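Local coordinates for protein Alp7A (PDB 5EC0) that binds adenine nucleotide as a bacterial actin-like protein and probably forms the cytoskeletal filaments that segregate plasmid DNA, at residues C211-L222 / K306-F314; F268-M278 / D290-L299. One frame throughout, in Å; residues are numbered along the deposited sequence.

Interaction 1: residues C211-L222 / K306-F314; sequences CDLGGGTDDLVL and KIAQAENTF. With ADP (adenosine-5'-diphosphate), chain D.
The glycine-rich phosphate-binding hairpin of the actin ATPase fold, residues 211-222, lays one face against helix 306-313, and D218 meets K306 close behind the nucleotide loop. The lysine chain, bent at chi2 and chi3, crosses the aspartate at about a right angle and sets NZ above the carboxylate plane, 2.9 Å from D218 OD2, in a salt bridge. Q309 OE1 takes a second hydrogen bond from the same NZ at 2.9 Å, so two acceptors grip the ammonium group. Were K306 cut back to alanine, the buried D218 carboxylate would probably lose this counter-charge and Q309 OE1 its donor. Farther along, L220 CD2 lies 3.7 Å from the A310 CB methyl, which also touches C211 SG. The F314 ring, just past the helix, is sandwiched: T313 CG2 sits over the centre of one face and L222 CB over the other, the latter a CH-pi contact 3.8 Å from the centroid and 4° off the normal. A chi1 of -176° turns the L222 chain away from its own N, and CD2 then reaches past the ring rim near F314 CD1 and CG. On the nucleotide side, G215 N donates to O3A of ADP at 3.2 Å and G216 N more weakly to O2B. A helix packed on a beta hairpin whose Gly-Gly-Gly turn holds the diphosphate is characteristic of the phosphate-2 loop of actin-like ATPases.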
loop_
_atom_site.group_PDB
_atom_site.type_symbol
_atom_site.label_atom_id
_atom_site.label_comp_id
_atom_site.label_asym_id
_atom_site.label_seq_id
_atom_site.Cartn_x
_atom_site.Cartn_y
_atom_site.Cartn_z
ATOM N N CYS A 211 -9.426 -11.097 -0.391
ATOM C CA CYS A 211 -9.247 -10.553 -1.740
ATOM C C CYS A 211 -8.637 -9.154 -1.732
ATOM O O CYS A 211 -9.338 -8.155 -1.545
ATOM C CB CYS A 211 -10.575 -10.520 -2.478
ATOM S SG CYS A 211 -11.388 -12.112 -2.510
ATOM N N ASP A 212 -7.324 -9.105 -1.924
ATOM C CA ASP A 212 -6.575 -7.855 -1.982
ATOM C C ASP A 212 -6.665 -7.267 -3.400
ATOM O O ASP A 212 -5.858 -7.596 -4.277
ATOM C CB ASP A 212 -5.117 -8.107 -1.568
ATOM C CG ASP A 212 -4.316 -6.823 -1.371
ATOM O OD1 ASP A 212 -4.783 -5.727 -1.763
ATOM O OD2 ASP A 212 -3.187 -6.929 -0.844
ATOM N N LEU A 213 -7.660 -6.415 -3.630
ATOM C CA LEU A 213 -7.879 -5.878 -4.971
ATOM C C LEU A 213 -7.129 -4.567 -5.154
ATOM O O LEU A 213 -7.493 -3.558 -4.551
ATOM C CB LEU A 213 -9.383 -5.665 -5.242
ATOM C CG LEU A 213 -10.346 -6.814 -4.881
ATOM C CD1 LEU A 213 -11.827 -6.424 -5.060
ATOM C CD2 LEU A 213 -10.024 -8.084 -5.653
ATOM N N GLY A 214 -6.106 -4.580 -6.006
ATOM C CA GLY A 214 -5.286 -3.405 -6.235
ATOM C C GLY A 214 -5.386 -2.841 -7.644
ATOM O O GLY A 214 -6.118 -3.362 -8.485
ATOM N N GLY A 215 -4.644 -1.767 -7.898
ATOM C CA GLY A 215 -4.616 -1.128 -9.205
ATOM C C GLY A 215 -3.993 -2.015 -10.263
ATOM O O GLY A 215 -4.470 -2.051 -11.392
ATOM N N GLY A 216 -2.944 -2.753 -9.902
ATOM C CA GLY A 216 -2.206 -3.531 -10.888
ATOM C C GLY A 216 -2.265 -5.044 -10.745
ATOM O O GLY A 216 -1.963 -5.774 -11.695
ATOM N N THR A 217 -2.624 -5.520 -9.558
ATOM C CA THR A 217 -2.830 -6.957 -9.322
ATOM C C THR A 217 -4.037 -7.210 -8.423
ATOM O O THR A 217 -4.503 -6.313 -7.703
ATOM C CB THR A 217 -1.609 -7.643 -8.646
ATOM O OG1 THR A 217 -1.444 -7.137 -7.318
ATOM C CG2 THR A 217 -0.320 -7.427 -9.437
ATOM N N ASP A 218 -4.518 -8.447 -8.452
ATOM C CA ASP A 218 -5.524 -8.910 -7.503
ATOM C C ASP A 218 -5.032 -10.184 -6.820
ATOM O O ASP A 218 -4.878 -11.218 -7.462
ATOM C CB ASP A 218 -6.859 -9.136 -8.211
ATOM C CG ASP A 218 -7.399 -7.860 -8.819
ATOM O OD1 ASP A 218 -7.716 -6.924 -8.054
ATOM O OD2 ASP A 218 -7.492 -7.779 -10.061
ATOM N N ASP A 219 -4.769 -10.094 -5.522
ATOM C CA ASP A 219 -4.144 -11.196 -4.789
ATOM C C ASP A 219 -5.109 -11.826 -3.791
ATOM O O ASP A 219 -5.775 -11.127 -3.021
ATOM C CB ASP A 219 -2.887 -10.709 -4.067
ATOM C CG ASP A 219 -1.997 -9.849 -4.957
ATOM O OD1 ASP A 219 -1.180 -10.414 -5.707
ATOM O OD2 ASP A 219 -2.128 -8.608 -4.912
ATOM N N LEU A 220 -5.183 -13.150 -3.807
ATOM C CA LEU A 220 -6.132 -13.850 -2.957
ATOM C C LEU A 220 -5.438 -14.847 -2.043
ATOM O O LEU A 220 -4.523 -15.568 -2.466
ATOM C CB LEU A 220 -7.186 -14.561 -3.810
ATOM C CG LEU A 220 -8.004 -13.659 -4.745
ATOM C CD1 LEU A 220 -7.419 -13.650 -6.140
ATOM C CD2 LEU A 220 -9.447 -14.115 -4.789
ATOM N N VAL A 221 -5.869 -14.871 -0.785
ATOM C CA VAL A 221 -5.343 -15.812 0.198
ATOM C C VAL A 221 -6.473 -16.633 0.825
ATOM O O VAL A 221 -7.491 -16.078 1.234
ATOM C CB VAL A 221 -4.585 -15.091 1.312
ATOM C CG1 VAL A 221 -3.710 -16.083 2.065
ATOM C CG2 VAL A 221 -3.745 -13.975 0.731
ATOM N N LEU A 222 -6.305 -17.948 0.903
ATOM C CA LEU A 222 -7.331 -18.786 1.533
ATOM C C LEU A 222 -6.978 -19.017 3.006
ATOM O O LEU A 222 -5.992 -19.687 3.320
ATOM C CB LEU A 222 -7.494 -20.109 0.777
ATOM C CG LEU A 222 -8.599 -21.076 1.234
ATOM C CD1 LEU A 222 -9.945 -20.376 1.184
ATOM C CD2 LEU A 222 -8.623 -22.340 0.364
ATOM N N LYS A 306 -14.308 -9.437 -11.061
ATOM C CA LYS A 306 -13.609 -9.738 -9.808
ATOM C C LYS A 306 -14.326 -10.816 -8.989
ATOM O O LYS A 306 -13.695 -11.766 -8.520
ATOM C CB LYS A 306 -13.428 -8.475 -8.954
ATOM C CG LYS A 306 -12.619 -7.342 -9.581
ATOM C CD LYS A 306 -11.181 -7.730 -9.932
ATOM C CE LYS A 306 -11.055 -8.166 -11.386
ATOM N NZ LYS A 306 -9.680 -8.614 -11.715
ATOM N N ILE A 307 -15.638 -10.681 -8.827
ATOM C CA ILE A 307 -16.387 -11.639 -8.028
ATOM C C ILE A 307 -16.221 -13.035 -8.615
ATOM O O ILE A 307 -15.997 -13.996 -7.884
ATOM C CB ILE A 307 -17.886 -11.286 -7.943
ATOM C CG1 ILE A 307 -18.082 -9.941 -7.257
ATOM C CG2 ILE A 307 -18.644 -12.348 -7.154
ATOM C CD1 ILE A 307 -17.420 -9.855 -5.889
ATOM N N ALA A 308 -16.299 -13.128 -9.941
ATOM C CA ALA A 308 -16.183 -14.407 -10.641
ATOM C C ALA A 308 -14.782 -14.995 -10.507
ATOM O O ALA A 308 -14.633 -16.205 -10.366
ATOM C CB ALA A 308 -16.551 -14.247 -12.119
ATOM N N GLN A 309 -13.760 -14.142 -10.553
ATOM C CA GLN A 309 -12.388 -14.593 -10.349
ATOM C C GLN A 309 -12.222 -15.197 -8.956
ATOM O O GLN A 309 -11.681 -16.289 -8.806
ATOM C CB GLN A 309 -11.395 -13.440 -10.528
ATOM C CG GLN A 309 -10.896 -13.204 -11.948
ATOM C CD GLN A 309 -9.922 -12.018 -12.033
ATOM O OE1 GLN A 309 -9.539 -11.423 -11.011
ATOM N NE2 GLN A 309 -9.521 -11.673 -13.253
ATOM N N ALA A 310 -12.697 -14.479 -7.941
ATOM C CA ALA A 310 -12.545 -14.902 -6.556
ATOM C C ALA A 310 -13.278 -16.207 -6.307
ATOM O O ALA A 310 -12.762 -17.115 -5.649
ATOM C CB ALA A 310 -13.055 -13.827 -5.611
ATOM N N GLU A 311 -14.490 -16.287 -6.842
ATOM C CA GLU A 311 -15.304 -17.487 -6.739
ATOM C C GLU A 311 -14.571 -18.685 -7.351
ATOM O O GLU A 311 -14.608 -19.789 -6.808
ATOM C CB GLU A 311 -16.659 -17.266 -7.427
ATOM C CG GLU A 311 -17.652 -18.423 -7.277
ATOM C CD GLU A 311 -19.006 -18.119 -7.900
ATOM O OE1 GLU A 311 -19.384 -16.926 -7.939
ATOM O OE2 GLU A 311 -19.690 -19.066 -8.346
ATOM N N ASN A 312 -13.889 -18.458 -8.471
ATOM C CA ASN A 312 -13.262 -19.552 -9.222
ATOM C C ASN A 312 -11.823 -19.850 -8.816
ATOM O O ASN A 312 -11.249 -20.855 -9.230
ATOM C CB ASN A 312 -13.291 -19.251 -10.718
ATOM C CG ASN A 312 -14.693 -19.218 -11.277
ATOM O OD1 ASN A 312 -15.575 -19.943 -10.812
ATOM N ND2 ASN A 312 -14.907 -18.378 -12.288
ATOM N N THR A 313 -11.238 -18.962 -8.022
ATOM C CA THR A 313 -9.843 -19.094 -7.637
ATOM C C THR A 313 -9.678 -20.239 -6.663
ATOM O O THR A 313 -8.765 -21.045 -6.780
ATOM C CB THR A 313 -9.311 -17.797 -7.005
ATOM O OG1 THR A 313 -9.081 -16.831 -8.037
ATOM C CG2 THR A 313 -8.008 -18.053 -6.263
ATOM N N PHE A 314 -10.569 -20.292 -5.684
ATOM C CA PHE A 314 -10.554 -21.363 -4.706
ATOM C C PHE A 314 -11.915 -22.044 -4.786
ATOM O O PHE A 314 -12.904 -21.551 -4.227
ATOM C CB PHE A 314 -10.263 -20.835 -3.291
ATOM C CG PHE A 314 -8.916 -20.166 -3.146
ATOM C CD1 PHE A 314 -7.742 -20.898 -3.284
ATOM C CD2 PHE A 314 -8.824 -18.808 -2.856
ATOM C CE1 PHE A 314 -6.500 -20.282 -3.152
ATOM C CE2 PHE A 314 -7.584 -18.179 -2.720
ATOM C CZ PHE A 314 -6.424 -18.914 -2.867
HETATM P PB ADP D . -1.740 -0.990 -5.943
HETATM O O1B ADP D . -0.706 -0.911 -4.826
HETATM O O2B ADP D . -1.619 -2.179 -6.882
HETATM O O3B ADP D . -1.984 0.287 -6.711
HETATM P PA ADP D . -3.757 -0.303 -3.982
HETATM O O1A ADP D . -2.774 0.758 -3.540
HETATM O O2A ADP D . -4.440 -1.185 -2.953
HETATM O O3A ADP D . -3.129 -1.241 -5.147
HETATM O "O5'" ADP D . -4.904 0.392 -4.849
HETATM C "C5'" ADP D . -4.698 1.605 -5.561
HETATM C "C4'" ADP D . -6.096 2.076 -5.901
HETATM O "O4'" ADP D . -6.690 2.592 -4.714
HETATM C "C3'" ADP D . -6.155 3.208 -6.908
HETATM O "O3'" ADP D . -6.434 2.702 -8.213
HETATM C "C2'" ADP D . -7.310 4.070 -6.437
HETATM O "O2'" ADP D . -8.381 3.915 -7.367
HETATM C "C1'" ADP D . -7.720 3.497 -5.085
HETATM N N9 ADP D . -7.877 4.507 -4.013
HETATM C C8 ADP D . -8.946 4.537 -3.188
HETATM N N7 ADP D . -8.844 5.547 -2.296
HETATM C C5 ADP D . -7.681 6.172 -2.538
HETATM C C6 ADP D . -6.993 7.328 -1.930
HETATM N N6 ADP D . -7.570 7.980 -0.884
HETATM N N1 ADP D . -5.798 7.684 -2.449
HETATM C C2 ADP D . -5.259 7.016 -3.495
HETATM N N3 ADP D . -5.825 5.947 -4.109
HETATM C C4 ADP D . -7.036 5.490 -3.674
#

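Interaction 2: residues F268-M278 / D290-L299; sequences FIYSNIGKTKM and DLTDIIKKSL. With ADP (adenosine-5'-diphosphate), chain D.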
loop_
_atom_site.group_PDB
_atom_site.type_symbol
_atom_site.label_atom_id
_atom_site.label_comp_id
_atom_site.label_asym_id
_atom_site.label_seq_id
_atom_site.Cartn_x
_atom_site.Cartn_y
_atom_site.Cartn_z
ATOM N N PHE A 268 -10.194 11.133 -9.905
ATOM C CA PHE A 268 -11.597 11.536 -9.895
ATOM C C PHE A 268 -12.516 10.446 -9.308
ATOM O O PHE A 268 -13.419 10.742 -8.527
ATOM C CB PHE A 268 -12.039 11.894 -11.314
ATOM C CG PHE A 268 -13.501 12.217 -11.438
ATOM C CD1 PHE A 268 -13.983 13.458 -11.060
ATOM C CD2 PHE A 268 -14.393 11.282 -11.952
ATOM C CE1 PHE A 268 -15.334 13.769 -11.181
ATOM C CE2 PHE A 268 -15.737 11.582 -12.076
ATOM C CZ PHE A 268 -16.211 12.825 -11.690
ATOM N N ILE A 269 -12.273 9.190 -9.666
ATOM C CA ILE A 269 -13.114 8.095 -9.177
ATOM C C ILE A 269 -13.051 7.891 -7.653
ATOM O O ILE A 269 -14.084 7.914 -6.997
ATOM C CB ILE A 269 -12.769 6.777 -9.875
ATOM C CG1 ILE A 269 -13.307 6.808 -11.310
ATOM C CG2 ILE A 269 -13.379 5.614 -9.133
ATOM C CD1 ILE A 269 -12.994 5.574 -12.132
ATOM N N TYR A 270 -11.871 7.706 -7.072
ATOM C CA TYR A 270 -11.840 7.470 -5.622
ATOM C C TYR A 270 -12.200 8.735 -4.844
ATOM O O TYR A 270 -12.814 8.653 -3.786
ATOM C CB TYR A 270 -10.480 6.899 -5.146
ATOM C CG TYR A 270 -9.259 7.793 -5.203
ATOM C CD1 TYR A 270 -9.045 8.798 -4.255
ATOM C CD2 TYR A 270 -8.268 7.581 -6.160
ATOM C CE1 TYR A 270 -7.889 9.610 -4.294
ATOM C CE2 TYR A 270 -7.116 8.378 -6.207
ATOM C CZ TYR A 270 -6.939 9.385 -5.277
ATOM O OH TYR A 270 -5.801 10.156 -5.341
ATOM N N SER A 271 -11.858 9.899 -5.387
ATOM C CA SER A 271 -12.331 11.157 -4.819
ATOM C C SER A 271 -13.852 11.268 -4.837
ATOM O O SER A 271 -14.414 11.896 -3.948
ATOM C CB SER A 271 -11.743 12.364 -5.560
ATOM O OG SER A 271 -10.356 12.218 -5.784
ATOM N N ASN A 272 -14.516 10.675 -5.835
ATOM C CA ASN A 272 -15.948 10.933 -6.050
ATOM C C ASN A 272 -16.886 9.742 -5.915
ATOM O O ASN A 272 -18.103 9.922 -5.815
ATOM C CB ASN A 272 -16.173 11.548 -7.429
ATOM C CG ASN A 272 -15.812 13.003 -7.471
ATOM O OD1 ASN A 272 -16.656 13.867 -7.245
ATOM N ND2 ASN A 272 -14.547 13.290 -7.749
ATOM N N ILE A 273 -16.339 8.532 -5.949
ATOM C CA ILE A 273 -17.138 7.360 -5.649
ATOM C C ILE A 273 -17.639 7.546 -4.222
ATOM O O ILE A 273 -16.941 8.122 -3.380
ATOM C CB ILE A 273 -16.332 6.043 -5.790
ATOM C CG1 ILE A 273 -17.273 4.832 -5.789
ATOM C CG2 ILE A 273 -15.268 5.924 -4.691
ATOM C CD1 ILE A 273 -18.055 4.681 -7.056
ATOM N N GLY A 274 -18.856 7.100 -3.947
ATOM C CA GLY A 274 -19.372 7.211 -2.597
ATOM C C GLY A 274 -20.382 8.326 -2.426
ATOM O O GLY A 274 -21.145 8.324 -1.460
ATOM N N LYS A 275 -20.390 9.289 -3.344
ATOM C CA LYS A 275 -21.486 10.251 -3.364
ATOM C C LYS A 275 -22.413 10.006 -4.555
ATOM O O LYS A 275 -22.047 9.335 -5.523
ATOM C CB LYS A 275 -20.968 11.694 -3.358
ATOM C CG LYS A 275 -19.934 12.046 -4.403
ATOM C CD LYS A 275 -19.515 13.505 -4.235
ATOM C CE LYS A 275 -18.024 13.712 -4.467
ATOM N NZ LYS A 275 -17.538 15.018 -3.931
ATOM N N THR A 276 -23.625 10.542 -4.450
ATOM C CA THR A 276 -24.700 10.262 -5.395
ATOM C C THR A 276 -24.398 10.760 -6.802
ATOM O O THR A 276 -24.783 10.136 -7.791
ATOM C CB THR A 276 -26.018 10.900 -4.925
ATOM O OG1 THR A 276 -25.753 12.227 -4.447
ATOM C CG2 THR A 276 -26.636 10.081 -3.804
ATOM N N LYS A 277 -23.719 11.895 -6.886
ATOM C CA LYS A 277 -23.387 12.480 -8.174
ATOM C C LYS A 277 -21.872 12.526 -8.340
ATOM O O LYS A 277 -21.163 13.053 -7.480
ATOM C CB LYS A 277 -23.991 13.884 -8.299
ATOM C CG LYS A 277 -24.634 14.183 -9.650
ATOM C CD LYS A 277 -25.332 15.544 -9.660
ATOM C CE LYS A 277 -26.358 15.633 -10.777
ATOM N NZ LYS A 277 -27.096 16.931 -10.799
ATOM N N MET A 278 -21.376 11.958 -9.433
ATOM C CA MET A 278 -19.953 12.043 -9.742
ATOM C C MET A 278 -19.752 13.136 -10.795
ATOM O O MET A 278 -19.925 12.911 -11.999
ATOM C CB MET A 278 -19.416 10.692 -10.209
ATOM C CG MET A 278 -19.714 9.571 -9.228
ATOM S SD MET A 278 -18.935 7.976 -9.593
ATOM C CE MET A 278 -17.202 8.439 -9.587
ATOM N N ASP A 290 -22.087 15.540 -15.374
ATOM C CA ASP A 290 -22.439 14.368 -14.579
ATOM C C ASP A 290 -21.925 13.118 -15.288
ATOM O O ASP A 290 -22.401 12.768 -16.367
ATOM C CB ASP A 290 -23.958 14.280 -14.353
ATOM C CG ASP A 290 -24.348 13.202 -13.341
ATOM O OD1 ASP A 290 -23.586 12.235 -13.157
ATOM O OD2 ASP A 290 -25.439 13.306 -12.742
ATOM N N LEU A 291 -20.941 12.465 -14.680
ATOM C CA LEU A 291 -20.329 11.283 -15.268
ATOM C C LEU A 291 -20.745 10.016 -14.521
ATOM O O LEU A 291 -20.203 8.954 -14.783
ATOM C CB LEU A 291 -18.800 11.411 -15.261
ATOM C CG LEU A 291 -18.181 12.528 -16.104
ATOM C CD1 LEU A 291 -16.661 12.521 -15.999
ATOM C CD2 LEU A 291 -18.605 12.395 -17.543
ATOM N N THR A 292 -21.706 10.141 -13.607
ATOM C CA THR A 292 -22.062 9.064 -12.677
ATOM C C THR A 292 -22.452 7.749 -13.340
ATOM O O THR A 292 -21.918 6.696 -12.990
ATOM C CB THR A 292 -23.232 9.464 -11.755
ATOM O OG1 THR A 292 -22.973 10.744 -11.157
ATOM C CG2 THR A 292 -23.424 8.416 -10.662
ATOM N N ASP A 293 -23.399 7.810 -14.269
ATOM C CA ASP A 293 -23.895 6.611 -14.945
ATOM C C ASP A 293 -22.776 5.853 -15.654
ATOM O O ASP A 293 -22.694 4.624 -15.564
ATOM C CB ASP A 293 -24.988 6.959 -15.969
ATOM C CG ASP A 293 -26.323 7.297 -15.326
ATOM O OD1 ASP A 293 -26.532 6.962 -14.134
ATOM O OD2 ASP A 293 -27.174 7.887 -16.036
ATOM N N ILE A 294 -21.926 6.590 -16.360
ATOM C CA ILE A 294 -20.874 5.980 -17.156
ATOM C C ILE A 294 -19.911 5.227 -16.254
ATOM O O ILE A 294 -19.455 4.123 -16.567
ATOM C CB ILE A 294 -20.112 7.035 -17.980
ATOM C CG1 ILE A 294 -21.018 7.578 -19.094
ATOM C CG2 ILE A 294 -18.808 6.457 -18.548
ATOM C CD1 ILE A 294 -20.330 8.522 -20.029
ATOM N N ILE A 295 -19.632 5.821 -15.106
ATOM C CA ILE A 295 -18.631 5.282 -14.226
ATOM C C ILE A 295 -19.142 4.084 -13.405
ATOM O O ILE A 295 -18.499 3.040 -13.391
ATOM C CB ILE A 295 -18.101 6.383 -13.317
ATOM C CG1 ILE A 295 -17.361 7.418 -14.182
ATOM C CG2 ILE A 295 -17.189 5.798 -12.268
ATOM C CD1 ILE A 295 -16.737 8.546 -13.425
ATOM N N LYS A 296 -20.295 4.212 -12.750
ATOM C CA LYS A 296 -20.810 3.098 -11.945
ATOM C C LYS A 296 -21.051 1.874 -12.819
ATOM O O LYS A 296 -20.855 0.745 -12.382
ATOM C CB LYS A 296 -22.094 3.480 -11.199
ATOM C CG LYS A 296 -21.906 4.646 -10.249
ATOM C CD LYS A 296 -22.859 4.622 -9.070
ATOM C CE LYS A 296 -22.530 5.762 -8.103
ATOM N NZ LYS A 296 -23.159 5.627 -6.756
ATOM N N LYS A 297 -21.448 2.108 -14.064
ATOM C CA LYS A 297 -21.670 1.023 -15.012
ATOM C C LYS A 297 -20.354 0.307 -15.316
ATOM O O LYS A 297 -20.287 -0.925 -15.262
ATOM C CB LYS A 297 -22.306 1.551 -16.293
ATOM C CG LYS A 297 -22.575 0.497 -17.353
ATOM C CD LYS A 297 -23.398 1.083 -18.490
ATOM C CE LYS A 297 -23.395 0.184 -19.713
ATOM N NZ LYS A 297 -24.231 0.759 -20.810
ATOM N N SER A 298 -19.309 1.075 -15.612
ATOM C CA SER A 298 -17.995 0.491 -15.862
ATOM C C SER A 298 -17.432 -0.244 -14.639
ATOM O O SER A 298 -16.806 -1.303 -14.765
ATOM C CB SER A 298 -17.009 1.564 -16.303
ATOM O OG SER A 298 -15.784 0.973 -16.686
ATOM N N LEU A 299 -17.649 0.319 -13.456
ATOM C CA LEU A 299 -17.161 -0.307 -12.238
ATOM C C LEU A 299 -17.910 -1.608 -11.956
ATOM O O LEU A 299 -17.340 -2.546 -11.401
ATOM C CB LEU A 299 -17.289 0.640 -11.052
ATOM C CG LEU A 299 -16.334 1.837 -11.062
ATOM C CD1 LEU A 299 -16.394 2.598 -9.729
ATOM C CD2 LEU A 299 -14.902 1.394 -11.373
HETATM P PB ADP D . -1.740 -0.990 -5.943
HETATM O O1B ADP D . -0.706 -0.911 -4.826
HETATM O O2B ADP D . -1.619 -2.179 -6.882
HETATM O O3B ADP D . -1.984 0.287 -6.711
HETATM P PA ADP D . -3.757 -0.303 -3.982
HETATM O O1A ADP D . -2.774 0.758 -3.540
HETATM O O2A ADP D . -4.440 -1.185 -2.953
HETATM O O3A ADP D . -3.129 -1.241 -5.147
HETATM O "O5'" ADP D . -4.904 0.392 -4.849
HETATM C "C5'" ADP D . -4.698 1.605 -5.561
HETATM C "C4'" ADP D . -6.096 2.076 -5.901
HETATM O "O4'" ADP D . -6.690 2.592 -4.714
HETATM C "C3'" ADP D . -6.155 3.208 -6.908
HETATM O "O3'" ADP D . -6.434 2.702 -8.213
HETATM C "C2'" ADP D . -7.310 4.070 -6.437
HETATM O "O2'" ADP D . -8.381 3.915 -7.367
HETATM C "C1'" ADP D . -7.720 3.497 -5.085
HETATM N N9 ADP D . -7.877 4.507 -4.013
HETATM C C8 ADP D . -8.946 4.537 -3.188
HETATM N N7 ADP D . -8.844 5.547 -2.296
HETATM C C5 ADP D . -7.681 6.172 -2.538
HETATM C C6 ADP D . -6.993 7.328 -1.930
HETATM N N6 ADP D . -7.570 7.980 -0.884
HETATM N N1 ADP D . -5.798 7.684 -2.449
HETATM C C2 ADP D . -5.259 7.016 -3.495
HETATM N N3 ADP D . -5.825 5.947 -4.109
HETATM C C4 ADP D . -7.036 5.490 -3.674
#
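M278 and T292 join the loop after helix 262-272 to the first turn of helix 292-313 through a nearly straight hydrogen bond: M278 N points at T292 OG1, 2.6 Å away, with an N-H...O angle of 176°. The hydroxyl is placed for this by chi1 of -50°, OG1 lying beside its own backbone N, and it donates in turn to D290 OD1 at 2.6 Å, on the syn side of the carboxylate. D290 OD1 also accepts from T292 N at 2.8 Å, closing an Asx turn, so one oxygen satisfies both the hydroxyl and an amide at the start of the helix. M278 O is used as well, taking L291 N at 2.9 Å almost in line with its C=O bond. Thus both backbone polar groups of M278 are paired across the contact. The other oxygen, D290 OD2, lies against CG and CE of K277, while the lysine NZ stays beyond salt-bridge distance. K296 NZ has its own partner outside the two segments, a salt bridge to E336.

Beneath this polar edge the packing is apolar. M278, bent at chi3, brings CE to 3.8 Å from I295 CG2. I295 CD1 meets the F268 ring at its edge, in plane, 3.5 Å from CE2, and I273 CD1 and L299 CD1 approach tip to tip. N272 ND2 returns to F268 O in the carbonyl plane, on a lone pair, tying down the helix end. From the same helix, Y270 lays a ring face over the adenine, CE1 being 3.4 Å from N1 of ADP. The arrangement is an Asx turn just ahead of the N-terminus of helix 292-313, packed against the helix that forms one wall of the adenine pocket in this actin-like fold.

How the interactions relate
Helix 292-313 is common to both contacts: its beginning serves interaction 2 and its end interaction 1, and the centres of the two contacts lie about 23 Å apart. Their nearest atoms are about 7 Å apart and do not touch. The nucleotide is met at opposite ends, the diphosphate by the glycine loop of interaction 1 and the adenine by the tyrosine of interaction 2. E266, from the same helix as that tyrosine, G329 and N12 also hydrogen-bond to ADP. All four segments lie in the Alp7A C-terminal family region, where one long helix packs on both the hairpin that meets the phosphates and the helix that carries the tyrosine.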